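PDB 2OG9: mandelate racemase/muconate lactonizing enzyme from Polaromonas sp., which probably acts as a racemase or related isomerase of the enolase superfamily, taking the proton from the carbon next to a substrate carboxylate. Local coordinates for residues A[21-26]-A[372-377]; A[48-53]-A[64-69]. All blocks are in the same frame, centred on the assembly; numbering follows the deposited sequence.

Interaction 1: A[21-26]-A[372-377]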
ATOM      1  N   SER A  21     -33.877  35.779  -1.835  1.00 22.99           N
ATOM      2  CA  SER A  21     -34.694  35.934  -3.027  1.00 24.55           C
ATOM      3  C   SER A  21     -34.394  34.809  -4.001  1.00 22.66           C
ATOM      4  O   SER A  21     -33.236  34.447  -4.187  1.00 23.61           O
ATOM      5  CB  SER A  21     -34.368  37.264  -3.723  1.00 23.34           C
ATOM      6  OG  SER A  21     -34.301  38.341  -2.811  1.00 29.41           O
ATOM      7  N   SER A  22     -35.438  34.266  -4.620  1.00 21.96           N
ATOM      8  CA  SER A  22     -35.277  33.216  -5.617  1.00 22.83           C
ATOM      9  C   SER A  22     -35.581  33.893  -6.947  1.00 23.50           C
ATOM     10  O   SER A  22     -36.736  34.157  -7.279  1.00 22.37           O
ATOM     11  CB  SER A  22     -36.250  32.065  -5.367  1.00 23.49           C
ATOM     12  OG  SER A  22     -35.982  30.989  -6.258  1.00 20.85           O
ATOM     13  N   CYS A  23     -34.523  34.176  -7.693  1.00 24.08           N
ATOM     14  CA  CYS A  23     -34.613  34.867  -8.972  1.00 25.06           C
ATOM     15  C   CYS A  23     -34.401  33.940 -10.165  1.00 25.58           C
ATOM     16  O   CYS A  23     -33.383  33.265 -10.257  1.00 25.34           O
ATOM     17  CB  CYS A  23     -33.572  35.989  -8.978  1.00 27.33           C
ATOM     18  SG  CYS A  23     -33.415  36.889 -10.517  1.00 28.46           S
ATOM     19  N   TYR A  24     -35.364  33.907 -11.082  1.00 25.45           N
ATOM     20  CA  TYR A  24     -35.245  33.050 -12.257  1.00 26.98           C
ATOM     21  C   TYR A  24     -34.728  33.802 -13.472  1.00 27.92           C
ATOM     22  O   TYR A  24     -35.451  34.579 -14.104  1.00 26.62           O
ATOM     23  CB  TYR A  24     -36.583  32.381 -12.563  1.00 28.02           C
ATOM     24  CG  TYR A  24     -36.892  31.273 -11.587  1.00 28.69           C
ATOM     25  CD1 TYR A  24     -36.673  29.938 -11.926  1.00 30.23           C
ATOM     26  CD2 TYR A  24     -37.349  31.562 -10.301  1.00 29.28           C
ATOM     27  CE1 TYR A  24     -36.900  28.917 -11.006  1.00 29.46           C
ATOM     28  CE2 TYR A  24     -37.577  30.548  -9.373  1.00 29.86           C
ATOM     29  CZ  TYR A  24     -37.352  29.231  -9.735  1.00 27.95           C
ATOM     30  OH  TYR A  24     -37.593  28.225  -8.828  1.00 30.04           O
ATOM     31  N   LEU A  25     -33.457  33.560 -13.774  1.00 27.52           N
ATOM     32  CA  LEU A  25     -32.762  34.180 -14.893  1.00 28.62           C
ATOM     33  C   LEU A  25     -33.130  33.521 -16.216  1.00 29.04           C
ATOM     34  O   LEU A  25     -32.817  32.352 -16.449  1.00 28.66           O
ATOM     35  CB  LEU A  25     -31.250  34.066 -14.677  1.00 28.60           C
ATOM     36  CG  LEU A  25     -30.326  34.516 -15.807  1.00 30.38           C
ATOM     37  CD1 LEU A  25     -30.473  36.016 -16.018  1.00 28.69           C
ATOM     38  CD2 LEU A  25     -28.881  34.162 -15.453  1.00 31.35           C
ATOM     39  N   PRO A  26     -33.814  34.257 -17.103  1.00 29.87           N
ATOM     40  CA  PRO A  26     -34.181  33.661 -18.389  1.00 30.94           C
ATOM     41  C   PRO A  26     -32.957  33.668 -19.297  1.00 32.61           C
ATOM     42  O   PRO A  26     -32.186  34.627 -19.296  1.00 32.48           O
ATOM     43  CB  PRO A  26     -35.289  34.586 -18.884  1.00 31.83           C
ATOM     44  CG  PRO A  26     -34.831  35.913 -18.399  1.00 32.45           C
ATOM     45  CD  PRO A  26     -34.354  35.623 -16.980  1.00 29.82           C
ATOM     46  N   LYS A 372     -35.733  42.203  -9.593  1.00 29.92           N
ATOM     47  CA  LYS A 372     -37.066  42.301  -9.013  1.00 30.98           C
ATOM     48  C   LYS A 372     -38.104  41.610  -9.895  1.00 30.01           C
ATOM     49  O   LYS A 372     -38.872  40.774  -9.426  1.00 28.43           O
ATOM     50  CB  LYS A 372     -37.440  43.777  -8.815  1.00 33.79           C
ATOM     51  CG  LYS A 372     -38.885  44.041  -8.389  1.00 38.61           C
ATOM     52  CD  LYS A 372     -39.134  43.824  -6.898  1.00 42.21           C
ATOM     53  CE  LYS A 372     -39.169  42.353  -6.518  1.00 44.46           C
ATOM     54  NZ  LYS A 372     -39.543  42.159  -5.086  1.00 45.72           N
ATOM     55  N   ALA A 373     -38.111  41.951 -11.178  1.00 29.89           N
ATOM     56  CA  ALA A 373     -39.063  41.378 -12.120  1.00 30.04           C
ATOM     57  C   ALA A 373     -38.940  39.862 -12.284  1.00 30.65           C
ATOM     58  O   ALA A 373     -39.902  39.192 -12.660  1.00 29.34           O
ATOM     59  CB  ALA A 373     -38.907  42.049 -13.473  1.00 31.62           C
ATOM     60  N   TRP A 374     -37.761  39.317 -12.007  1.00 28.48           N
ATOM     61  CA  TRP A 374     -37.552  37.881 -12.163  1.00 28.95           C
ATOM     62  C   TRP A 374     -37.648  37.097 -10.862  1.00 28.84           C
ATOM     63  O   TRP A 374     -37.482  35.875 -10.854  1.00 28.00           O
ATOM     64  CB  TRP A 374     -36.195  37.610 -12.817  1.00 27.18           C
ATOM     65  CG  TRP A 374     -36.072  38.105 -14.231  1.00 27.79           C
ATOM     66  CD1 TRP A 374     -37.072  38.217 -15.157  1.00 28.20           C
ATOM     67  CD2 TRP A 374     -34.862  38.469 -14.904  1.00 27.41           C
ATOM     68  NE1 TRP A 374     -36.558  38.623 -16.366  1.00 26.77           N
ATOM     69  CE2 TRP A 374     -35.203  38.786 -16.238  1.00 28.01           C
ATOM     70  CE3 TRP A 374     -33.519  38.555 -14.510  1.00 27.97           C
ATOM     71  CZ2 TRP A 374     -34.249  39.183 -17.183  1.00 27.58           C
ATOM     72  CZ3 TRP A 374     -32.568  38.950 -15.452  1.00 28.91           C
ATOM     73  CH2 TRP A 374     -32.941  39.258 -16.771  1.00 27.72           C
ATOM     74  N   THR A 375     -37.921  37.794  -9.767  1.00 27.94           N
ATOM     75  CA  THR A 375     -38.030  37.153  -8.464  1.00 29.32           C
ATOM     76  C   THR A 375     -39.397  36.493  -8.280  1.00 29.93           C
ATOM     77  O   THR A 375     -40.432  37.158  -8.344  1.00 28.55           O
ATOM     78  CB  THR A 375     -37.799  38.179  -7.345  1.00 30.15           C
ATOM     79  OG1 THR A 375     -36.517  38.791  -7.529  1.00 29.36           O
ATOM     80  CG2 THR A 375     -37.840  37.511  -5.982  1.00 30.59           C
ATOM     81  N   ARG A 376     -39.397  35.183  -8.048  1.00 28.81           N
ATOM     82  CA  ARG A 376     -40.644  34.448  -7.865  1.00 29.59           C
ATOM     83  C   ARG A 376     -40.939  34.157  -6.401  1.00 30.38           C
ATOM     84  O   ARG A 376     -42.078  33.871  -6.033  1.00 29.34           O
ATOM     85  CB  ARG A 376     -40.603  33.141  -8.659  1.00 30.62           C
ATOM     86  CG  ARG A 376     -40.484  33.362 -10.159  1.00 33.72           C
ATOM     87  CD  ARG A 376     -40.520  32.055 -10.936  1.00 36.79           C
ATOM     88  NE  ARG A 376     -40.192  32.271 -12.341  1.00 38.99           N
ATOM     89  CZ  ARG A 376     -39.991  31.297 -13.221  1.00 41.02           C
ATOM     90  NH1 ARG A 376     -40.087  30.028 -12.845  1.00 42.57           N
ATOM     91  NH2 ARG A 376     -39.681  31.593 -14.476  1.00 43.15           N
ATOM     92  N   GLU A 377     -39.907  34.236  -5.567  1.00 29.59           N
ATOM     93  CA  GLU A 377     -40.052  33.988  -4.140  1.00 29.56           C
ATOM     94  C   GLU A 377     -39.065  34.843  -3.366  1.00 29.51           C
ATOM     95  O   GLU A 377     -37.972  35.140  -3.855  1.00 27.79           O
ATOM     96  CB  GLU A 377     -39.769  32.517  -3.803  1.00 31.99           C
ATOM     97  CG  GLU A 377     -40.780  31.513  -4.323  1.00 33.28           C
ATOM     98  CD  GLU A 377     -40.584  30.127  -3.714  1.00 33.67           C
ATOM     99  OE1 GLU A 377     -39.631  29.416  -4.103  1.00 33.07           O
ATOM    100  OE2 GLU A 377     -41.387  29.752  -2.836  1.00 35.21           O
TER
HETATM  101  O   HOH W   1     -37.897  29.060  -6.277  1.00 27.90           O
HETATM  102  O   HOH W   2     -38.090  34.526 -15.011  1.00 28.85           O

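Interaction 2: A[48-53]-A[64-69]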
ATOM      1  N   ALA A  48     -32.157  29.184 -11.933  1.00 22.55           N
ATOM      2  CA  ALA A  48     -32.680  29.698 -10.674  1.00 23.14           C
ATOM      3  C   ALA A  48     -31.533  30.208  -9.812  1.00 23.49           C
ATOM      4  O   ALA A  48     -30.625  29.453  -9.477  1.00 23.01           O
ATOM      5  CB  ALA A  48     -33.448  28.596  -9.938  1.00 24.36           C
ATOM      6  N   ILE A  49     -31.573  31.487  -9.448  1.00 21.01           N
ATOM      7  CA  ILE A  49     -30.517  32.068  -8.629  1.00 21.78           C
ATOM      8  C   ILE A  49     -31.052  32.384  -7.237  1.00 22.68           C
ATOM      9  O   ILE A  49     -32.112  32.989  -7.103  1.00 22.64           O
ATOM     10  CB  ILE A  49     -29.994  33.400  -9.236  1.00 22.04           C
ATOM     11  CG1 ILE A  49     -29.616  33.211 -10.712  1.00 20.14           C
ATOM     12  CG2 ILE A  49     -28.815  33.907  -8.421  1.00 23.36           C
ATOM     13  CD1 ILE A  49     -28.426  32.310 -10.949  1.00 20.42           C
ATOM     14  N   LEU A  50     -30.335  31.961  -6.203  1.00 21.41           N
ATOM     15  CA  LEU A  50     -30.752  32.262  -4.836  1.00 21.49           C
ATOM     16  C   LEU A  50     -29.871  33.381  -4.298  1.00 20.84           C
ATOM     17  O   LEU A  50     -28.674  33.195  -4.101  1.00 21.97           O
ATOM     18  CB  LEU A  50     -30.617  31.036  -3.926  1.00 22.78           C
ATOM     19  CG  LEU A  50     -30.807  31.339  -2.433  1.00 23.16           C
ATOM     20  CD1 LEU A  50     -32.238  31.786  -2.190  1.00 22.73           C
ATOM     21  CD2 LEU A  50     -30.478  30.110  -1.598  1.00 23.32           C
ATOM     22  N   PHE A  51     -30.458  34.554  -4.083  1.00 20.42           N
ATOM     23  CA  PHE A  51     -29.709  35.681  -3.551  1.00 18.97           C
ATOM     24  C   PHE A  51     -29.910  35.786  -2.044  1.00 18.79           C
ATOM     25  O   PHE A  51     -31.015  35.582  -1.539  1.00 18.26           O
ATOM     26  CB  PHE A  51     -30.169  36.992  -4.199  1.00 20.09           C
ATOM     27  CG  PHE A  51     -29.674  37.189  -5.603  1.00 18.45           C
ATOM     28  CD1 PHE A  51     -28.321  37.398  -5.855  1.00 18.25           C
ATOM     29  CD2 PHE A  51     -30.563  37.165  -6.676  1.00 18.92           C
ATOM     30  CE1 PHE A  51     -27.857  37.582  -7.162  1.00 18.81           C
ATOM     31  CE2 PHE A  51     -30.109  37.345  -7.986  1.00 17.92           C
ATOM     32  CZ  PHE A  51     -28.754  37.554  -8.225  1.00 16.20           C
ATOM     33  N   ALA A  52     -28.831  36.090  -1.334  1.00 18.43           N
ATOM     34  CA  ALA A  52     -28.888  36.270   0.107  1.00 17.54           C
ATOM     35  C   ALA A  52     -28.281  37.629   0.408  1.00 18.40           C
ATOM     36  O   ALA A  52     -27.195  37.963  -0.087  1.00 17.35           O
ATOM     37  CB  ALA A  52     -28.101  35.177   0.822  1.00 17.26           C
ATOM     38  N   GLU A  53     -29.002  38.419   1.196  1.00 17.73           N
ATOM     39  CA  GLU A  53     -28.548  39.742   1.602  1.00 19.47           C
ATOM     40  C   GLU A  53     -28.467  39.716   3.119  1.00 19.57           C
ATOM     41  O   GLU A  53     -29.391  39.249   3.793  1.00 18.90           O
ATOM     42  CB  GLU A  53     -29.541  40.815   1.151  1.00 22.10           C
ATOM     43  CG  GLU A  53     -29.597  41.013  -0.357  1.00 23.68           C
ATOM     44  CD  GLU A  53     -30.796  41.843  -0.787  1.00 27.68           C
ATOM     45  OE1 GLU A  53     -31.839  41.254  -1.148  1.00 25.62           O
ATOM     46  OE2 GLU A  53     -30.700  43.087  -0.745  1.00 29.22           O
ATOM     47  N   GLY A  64     -24.622  37.607  -1.552  1.00 17.18           N
ATOM     48  CA  GLY A  64     -24.070  36.347  -2.020  1.00 16.47           C
ATOM     49  C   GLY A  64     -25.122  35.600  -2.807  1.00 18.10           C
ATOM     50  O   GLY A  64     -26.277  36.037  -2.878  1.00 17.83           O
ATOM     51  N   PHE A  65     -24.749  34.476  -3.411  1.00 16.83           N
ATOM     52  CA  PHE A  65     -25.729  33.715  -4.167  1.00 19.20           C
ATOM     53  C   PHE A  65     -25.298  32.286  -4.432  1.00 18.51           C
ATOM     54  O   PHE A  65     -24.131  31.939  -4.290  1.00 18.49           O
ATOM     55  CB  PHE A  65     -26.035  34.421  -5.500  1.00 22.01           C
ATOM     56  CG  PHE A  65     -24.888  34.425  -6.479  1.00 25.14           C
ATOM     57  CD1 PHE A  65     -24.728  33.382  -7.386  1.00 28.74           C
ATOM     58  CD2 PHE A  65     -23.968  35.467  -6.491  1.00 27.14           C
ATOM     59  CE1 PHE A  65     -23.671  33.372  -8.296  1.00 29.52           C
ATOM     60  CE2 PHE A  65     -22.905  35.470  -7.396  1.00 30.39           C
ATOM     61  CZ  PHE A  65     -22.758  34.416  -8.302  1.00 30.02           C
ATOM     62  N   SER A  66     -26.272  31.454  -4.771  1.00 20.20           N
ATOM     63  CA  SER A  66     -26.033  30.068  -5.141  1.00 20.74           C
ATOM     64  C   SER A  66     -26.964  29.916  -6.336  1.00 20.17           C
ATOM     65  O   SER A  66     -27.649  30.876  -6.707  1.00 19.64           O
ATOM     66  CB  SER A  66     -26.400  29.096  -4.006  1.00 21.93           C
ATOM     67  OG  SER A  66     -27.754  29.220  -3.613  1.00 27.19           O
ATOM     68  N   TYR A  67     -27.003  28.742  -6.951  1.00 19.03           N
ATOM     69  CA  TYR A  67     -27.851  28.576  -8.119  1.00 21.52           C
ATOM     70  C   TYR A  67     -28.181  27.117  -8.377  1.00 22.04           C
ATOM     71  O   TYR A  67     -27.596  26.215  -7.779  1.00 20.16           O
ATOM     72  CB  TYR A  67     -27.137  29.147  -9.349  1.00 23.06           C
ATOM     73  CG  TYR A  67     -26.039  28.245  -9.872  1.00 26.37           C
ATOM     74  CD1 TYR A  67     -26.304  27.290 -10.851  1.00 28.19           C
ATOM     75  CD2 TYR A  67     -24.752  28.304  -9.347  1.00 28.77           C
ATOM     76  CE1 TYR A  67     -25.317  26.416 -11.294  1.00 32.02           C
ATOM     77  CE2 TYR A  67     -23.754  27.433  -9.781  1.00 31.21           C
ATOM     78  CZ  TYR A  67     -24.045  26.490 -10.755  1.00 32.47           C
ATOM     79  OH  TYR A  67     -23.077  25.611 -11.187  1.00 32.87           O
ATOM     80  N   SER A  68     -29.126  26.903  -9.282  1.00 21.77           N
ATOM     81  CA  SER A  68     -29.529  25.568  -9.682  1.00 23.12           C
ATOM     82  C   SER A  68     -29.820  25.599 -11.171  1.00 23.02           C
ATOM     83  O   SER A  68     -30.563  26.460 -11.649  1.00 21.23           O
ATOM     84  CB  SER A  68     -30.798  25.118  -8.953  1.00 23.81           C
ATOM     85  OG  SER A  68     -30.623  25.116  -7.552  1.00 26.44           O
ATOM     86  N   LYS A  69     -29.201  24.680 -11.899  1.00 25.11           N
ATOM     87  CA  LYS A  69     -29.438  24.540 -13.328  1.00 27.77           C
ATOM     88  C   LYS A  69     -30.357  23.327 -13.335  1.00 28.92           C
ATOM     89  O   LYS A  69     -29.955  22.239 -12.927  1.00 30.27           O
ATOM     90  CB  LYS A  69     -28.128  24.257 -14.061  1.00 29.34           C
ATOM     91  CG  LYS A  69     -27.253  25.495 -14.224  1.00 32.12           C
ATOM     92  CD  LYS A  69     -25.826  25.133 -14.615  1.00 36.04           C
ATOM     93  CE  LYS A  69     -25.422  25.781 -15.928  1.00 37.71           C
ATOM     94  NZ  LYS A  69     -23.977  25.577 -16.257  1.00 36.85           N
TER

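Interaction 1: A[21-26]-A[372-377]
Pro26 and Trp374 make the apolar centre: CD of the proline sits over the indole, 3.5 Å from the centroid of its six-membered ring, in a CH-pi contact. Leu25 approaches the same ring obliquely, CD1 lying 3.6 Å from Trp374 CZ3, while Cys23 SG lies at the indole edge and packs on Trp374 CB. With CG anti to the carbonyl carbon (chi1 -65°), the indole is carried toward the end of strand 21-26. Replacing Trp374 by an alanine would probably leave Pro26 CD and Leu25 CD1 without the surface they rest on.

Beyond this centre the antiparallel backbones are joined by three hydrogen bonds, Tyr24 N to Trp374 O (2.9 Å), Arg376 N to Ser22 O (3.0 Å) and Ser22 N to Glu377 O (2.8 Å). Ser22 pairs with Glu377 but Cys23 with Thr375, a one-residue slip that marks a beta bulge. The Arg376 guanidinium lies flat on the Tyr24 ring, planes 7° apart, as an off-centre cation-pi stack, and its NH2 is salt-bridged to Glu46. At the polar edge one water links Ser22 OG, Tyr24 OH and Glu377 OE1, donating to the carboxylate.

Strand 15-26 lies between strands 375-382 and 46-56 in the sheet. Helix 73-83 packs on Ser22 and Glu377 through Phe77 and on Tyr24 through Pro74, whereas Leu340, Pro342 and Leu343 cover Leu25, Trp374 and Cys23.

Interaction 2: A[48-53]-A[64-69]
Ala48 and Ser68, Leu50 and Ser66, and Ala52 and Gly64 are the hydrogen-bonded pairs of an antiparallel beta hairpin, strands 46-56 and 61-69, in the N-terminal domain that accompanies the barrel in this superfamily. Each pair exchanges two backbone bonds, so six run in unbroken register. Leu50 N to Ser66 O is 2.9 Å, its donor standing above the carbonyl plane, whereas Ser66 N reaches Leu50 O at 3.0 Å, lying in the plane of the Leu50 carbonyl. Weaker CA-H...O contacts fill in between, such as Phe65 CA to Leu50 O and Tyr67 CA to Ala48 O.

The apolar contacts gather on the face that carries Ile49, Phe51, Phe65 and Tyr67. Ile49 CD1 touches Tyr67 CB at 3.8 Å, and Phe51 CD1 meets Phe65 CB, also at 3.8 Å, while Ile49 CG2 lies over the Phe51 ring toward its rim. The backbone sets the CB atoms of Phe65 and Tyr67 against strand 48-53, and with CG between backbone N and carbonyl carbon (chi1 68° and 76°) both rings lead away from it. Tyr67 OH then bonds Asp288 and Arg291, tying the hairpin to the barrel domain.

At the end of segment 64-69 the backbone N of Lys69 is hydrogen-bonded to Ser108 OG of the second subunit. On the other face, Leu50 and Ala52 pack on Ala121 of helix 114-133. A polar group set among these alkyl chains is Ser66 OG: it is hydrogen-bonded to Gln76 OE1 and rests 3.4 Å from Leu50 CB and 3.5 Å from Leu50 CD2.

How the interactions relate
Interactions 1 and 2 are two seams of one antiparallel sheet, their centres 10 Å apart. The seam between them joins strands 15-26 and 46-56: Cys23 O lies 2.7 Å from Ile49 N and Ser21 O 2.8 Å from Phe51 N, both probable hydrogen bonds. Tyr24 CE1 also packs on Ala48 CB at 3.6 Å. Helix 73-83 lies against both contacts, Phe77 reaching on from interaction 1 to Leu50. Interaction 1 brings the C-terminal strand back to the N-terminal sheet, while interaction 2 closes a local hairpin that reaches the barrel. Neither segment pair includes Ala254 or Phe257, which bind a calcium ion on the barrel domain.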